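Long-range contact in fiber protein (Raptor siadenovirus a, PDB 5FJL), which forms the trimeric head of the viral fibre, the domain that probably attaches the capsid to a receptor on the host cell: residues A[83-94]-A[156-164]. Residues are numbered along the deposited sequence; the frame is centred on the assembly and turned at random.
Sequences PLTFKGADFKSS and ETIQYMHIV
Phe86 and Met161 face each other as a hydrogen-bonded pair of two antiparallel strands, 84-87 and 160-164, whose axes come within 4.7 Å. Phe86 N gives Met161 O an almost straight bond of 2.8 Å (178° at the hydrogen), and the return bond runs from Met161 N to Phe86 O; Leu84 and Ile163 repeat the exchange two residues along. On the buried face the methyl CE of Met161 lies 3.6 Å from CD1 of Phe86, and CD1 of Ile163 meets CE1 of the same ring. Met161 is extended through chi1 (178°) and chi2, which puts SD at the edge of the Phe91 ring, a Met-aromatic contact; the bend at chi3 places CE beside Phe86. Over one face of the Phe91 ring stands Ile158, its CD1 4.1 Å from the centroid in a CH-pi contact. On the other side of the sheet the Thr85 hydroxyl OG1 reaches ND1 of His162 in the imidazole plane, a 2.7 Å hydrogen bond, while Thr85 CG2 touches Tyr160 CD1. Lys87 runs alongside Tyr160, and a water links its NZ to Gln159 O.

Past the strand, Gly88 N bonds to Gln159 O, approaching from above the carbonyl plane. The 3-10 turn 88-90 then carries Phe91 back over Ile158; Asp90 OD2 accepts a hydrogen bond from Lys87 N, and Asp90 OD1 is held by Thr46 and Ser48. Farther on, Ile158 N bonds to Ser94 O at 2.7 Å, and a second water joins the hydroxyls of Ser94 and Thr157.

Leu100 and Ile102 of strand 99-103 extend the apolar layer around Phe86, Phe91 and Ile158. Here residues 160-164 lie between strands 78-87 and 115-122 in the antiparallel beta-sandwich of the adenovirus fibre head, and opposite Ile122 Gln159 and Tyr160 form a classic beta bulge.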
# COMPACT_ATOMS: atom_id res chain seq x y z
N PRO A 83 18.63 -3.94 -1.86
CA PRO A 83 17.58 -4.13 -0.84
C PRO A 83 18.04 -3.79 0.54
O PRO A 83 19.26 -3.68 0.78
CB PRO A 83 17.29 -5.61 -0.94
CG PRO A 83 18.63 -6.18 -1.20
CD PRO A 83 19.25 -5.23 -2.20
N LEU A 84 17.11 -3.63 1.46
CA LEU A 84 17.44 -3.63 2.86
C LEU A 84 17.28 -5.07 3.35
O LEU A 84 16.18 -5.63 3.29
CB LEU A 84 16.51 -2.70 3.62
CG LEU A 84 16.88 -2.35 5.02
CD1 LEU A 84 18.23 -1.61 5.03
CD2 LEU A 84 15.77 -1.43 5.53
N THR A 85 18.36 -5.67 3.85
CA THR A 85 18.40 -7.10 4.14
C THR A 85 18.46 -7.36 5.63
O THR A 85 19.27 -6.79 6.37
CB THR A 85 19.60 -7.74 3.44
OG1 THR A 85 19.43 -7.59 2.02
CG2 THR A 85 19.78 -9.22 3.79
N PHE A 86 17.56 -8.23 6.06
CA PHE A 86 17.53 -8.76 7.43
C PHE A 86 17.87 -10.24 7.39
O PHE A 86 17.49 -10.96 6.46
CB PHE A 86 16.15 -8.57 8.06
CG PHE A 86 15.76 -7.14 8.23
CD1 PHE A 86 15.30 -6.38 7.17
CD2 PHE A 86 15.97 -6.50 9.44
CE1 PHE A 86 15.01 -5.04 7.32
CE2 PHE A 86 15.64 -5.17 9.62
CZ PHE A 86 15.17 -4.42 8.57
N LYS A 87 18.54 -10.71 8.42
CA LYS A 87 18.83 -12.12 8.59
C LYS A 87 17.74 -12.79 9.40
O LYS A 87 17.10 -12.13 10.23
CB LYS A 87 20.16 -12.29 9.35
CG LYS A 87 21.35 -11.70 8.62
CD LYS A 87 22.65 -11.99 9.38
CE LYS A 87 23.08 -13.48 9.33
NZ LYS A 87 23.41 -14.17 8.02
N GLY A 88 17.60 -14.11 9.29
CA GLY A 88 16.73 -14.82 10.22
C GLY A 88 17.00 -14.51 11.69
O GLY A 88 16.08 -14.41 12.51
N ALA A 89 18.28 -14.33 12.01
CA ALA A 89 18.73 -14.00 13.35
C ALA A 89 18.21 -12.67 13.87
O ALA A 89 18.29 -12.44 15.08
CB ALA A 89 20.24 -14.01 13.42
N ASP A 90 17.71 -11.80 12.98
CA ASP A 90 17.19 -10.51 13.40
C ASP A 90 15.76 -10.59 13.94
O ASP A 90 15.27 -9.64 14.52
CB ASP A 90 17.21 -9.53 12.24
CG ASP A 90 18.59 -9.17 11.79
OD1 ASP A 90 19.48 -9.10 12.67
OD2 ASP A 90 18.82 -8.91 10.58
N PHE A 91 15.07 -11.72 13.72
CA PHE A 91 13.68 -11.85 14.11
C PHE A 91 13.58 -12.42 15.52
O PHE A 91 14.50 -13.12 15.99
CB PHE A 91 12.95 -12.75 13.12
CG PHE A 91 12.79 -12.12 11.75
CD1 PHE A 91 13.79 -12.27 10.80
CD2 PHE A 91 11.68 -11.36 11.47
CE1 PHE A 91 13.66 -11.69 9.56
CE2 PHE A 91 11.54 -10.76 10.22
CZ PHE A 91 12.54 -10.92 9.27
N LYS A 92 12.47 -12.16 16.19
CA LYS A 92 12.23 -12.78 17.51
C LYS A 92 12.21 -14.29 17.35
O LYS A 92 12.83 -15.03 18.15
CB LYS A 92 10.95 -12.25 18.13
CG LYS A 92 10.68 -12.84 19.51
CD LYS A 92 9.53 -12.11 20.17
CE LYS A 92 9.13 -12.77 21.49
NZ LYS A 92 10.03 -12.26 22.56
N SER A 93 11.51 -14.76 16.34
CA SER A 93 11.49 -16.11 15.93
C SER A 93 11.77 -16.15 14.42
O SER A 93 11.16 -15.41 13.68
CB SER A 93 10.07 -16.68 16.24
OG SER A 93 9.81 -17.83 15.46
N SER A 94 12.65 -17.04 13.99
CA SER A 94 12.98 -17.13 12.57
C SER A 94 12.00 -17.93 11.71
O SER A 94 12.13 -17.98 10.49
CB SER A 94 14.38 -17.71 12.38
OG SER A 94 14.49 -18.99 12.92
N GLU A 156 8.87 -23.09 7.69
CA GLU A 156 10.25 -22.96 7.19
C GLU A 156 10.93 -21.86 7.96
O GLU A 156 10.28 -21.00 8.53
CB GLU A 156 10.28 -22.59 5.72
CG GLU A 156 9.69 -23.63 4.79
CD GLU A 156 9.60 -23.15 3.39
OE1 GLU A 156 10.65 -23.07 2.70
OE2 GLU A 156 8.48 -22.87 2.91
N THR A 157 12.25 -21.91 8.00
CA THR A 157 13.09 -20.92 8.67
C THR A 157 13.53 -19.83 7.69
O THR A 157 13.96 -20.12 6.57
CB THR A 157 14.34 -21.62 9.24
OG1 THR A 157 13.88 -22.58 10.21
CG2 THR A 157 15.30 -20.68 9.90
N ILE A 158 13.39 -18.59 8.14
CA ILE A 158 13.90 -17.46 7.36
C ILE A 158 15.42 -17.47 7.40
O ILE A 158 16.01 -17.45 8.48
CB ILE A 158 13.38 -16.13 7.92
CG1 ILE A 158 11.85 -16.05 7.85
CG2 ILE A 158 14.03 -14.95 7.21
CD1 ILE A 158 11.30 -14.90 8.68
N GLN A 159 16.04 -17.49 6.22
CA GLN A 159 17.45 -17.20 6.09
C GLN A 159 17.65 -15.70 5.91
O GLN A 159 18.42 -15.08 6.64
CB GLN A 159 18.07 -18.01 4.95
CG GLN A 159 17.86 -19.51 5.08
CD GLN A 159 18.54 -20.14 6.27
OE1 GLN A 159 19.58 -19.70 6.72
NE2 GLN A 159 17.91 -21.17 6.83
N TYR A 160 16.92 -15.10 4.96
CA TYR A 160 16.96 -13.67 4.73
C TYR A 160 15.58 -13.13 4.42
O TYR A 160 14.79 -13.84 3.80
CB TYR A 160 17.92 -13.27 3.58
CG TYR A 160 19.33 -13.69 3.88
CD1 TYR A 160 20.15 -12.85 4.62
CD2 TYR A 160 19.79 -14.91 3.49
CE1 TYR A 160 21.44 -13.25 4.96
CE2 TYR A 160 21.07 -15.33 3.81
CZ TYR A 160 21.88 -14.49 4.54
OH TYR A 160 23.18 -14.89 4.90
N MET A 161 15.38 -11.87 4.81
CA MET A 161 14.27 -11.07 4.24
C MET A 161 14.88 -9.88 3.58
O MET A 161 15.53 -9.09 4.26
CB MET A 161 13.29 -10.62 5.32
CG MET A 161 12.16 -9.75 4.77
SD MET A 161 11.04 -9.04 6.02
CE MET A 161 12.05 -7.76 6.67
N HIS A 162 14.59 -9.70 2.30
CA HIS A 162 15.03 -8.52 1.57
C HIS A 162 13.85 -7.59 1.36
O HIS A 162 12.88 -8.02 0.75
CB HIS A 162 15.63 -8.90 0.21
CG HIS A 162 16.76 -9.89 0.28
ND1 HIS A 162 17.97 -9.57 0.84
CD2 HIS A 162 16.85 -11.18 -0.13
CE1 HIS A 162 18.78 -10.62 0.74
NE2 HIS A 162 18.13 -11.60 0.17
N ILE A 163 13.94 -6.37 1.83
CA ILE A 163 12.95 -5.33 1.48
C ILE A 163 13.40 -4.69 0.17
O ILE A 163 14.44 -4.03 0.14
CB ILE A 163 12.80 -4.26 2.58
CG1 ILE A 163 12.50 -4.89 3.95
CG2 ILE A 163 11.79 -3.20 2.15
CD1 ILE A 163 12.32 -3.90 5.06
N VAL A 164 12.64 -4.89 -0.88
CA VAL A 164 12.96 -4.36 -2.19
C VAL A 164 12.51 -2.91 -2.32
O VAL A 164 13.28 -2.04 -2.71
CB VAL A 164 12.32 -5.21 -3.29
CG1 VAL A 164 12.59 -4.58 -4.66
CG2 VAL A 164 12.82 -6.65 -3.22
O HOH W 1 20.99 -15.51 7.71
O HOH W 2 12.89 -21.29 12.51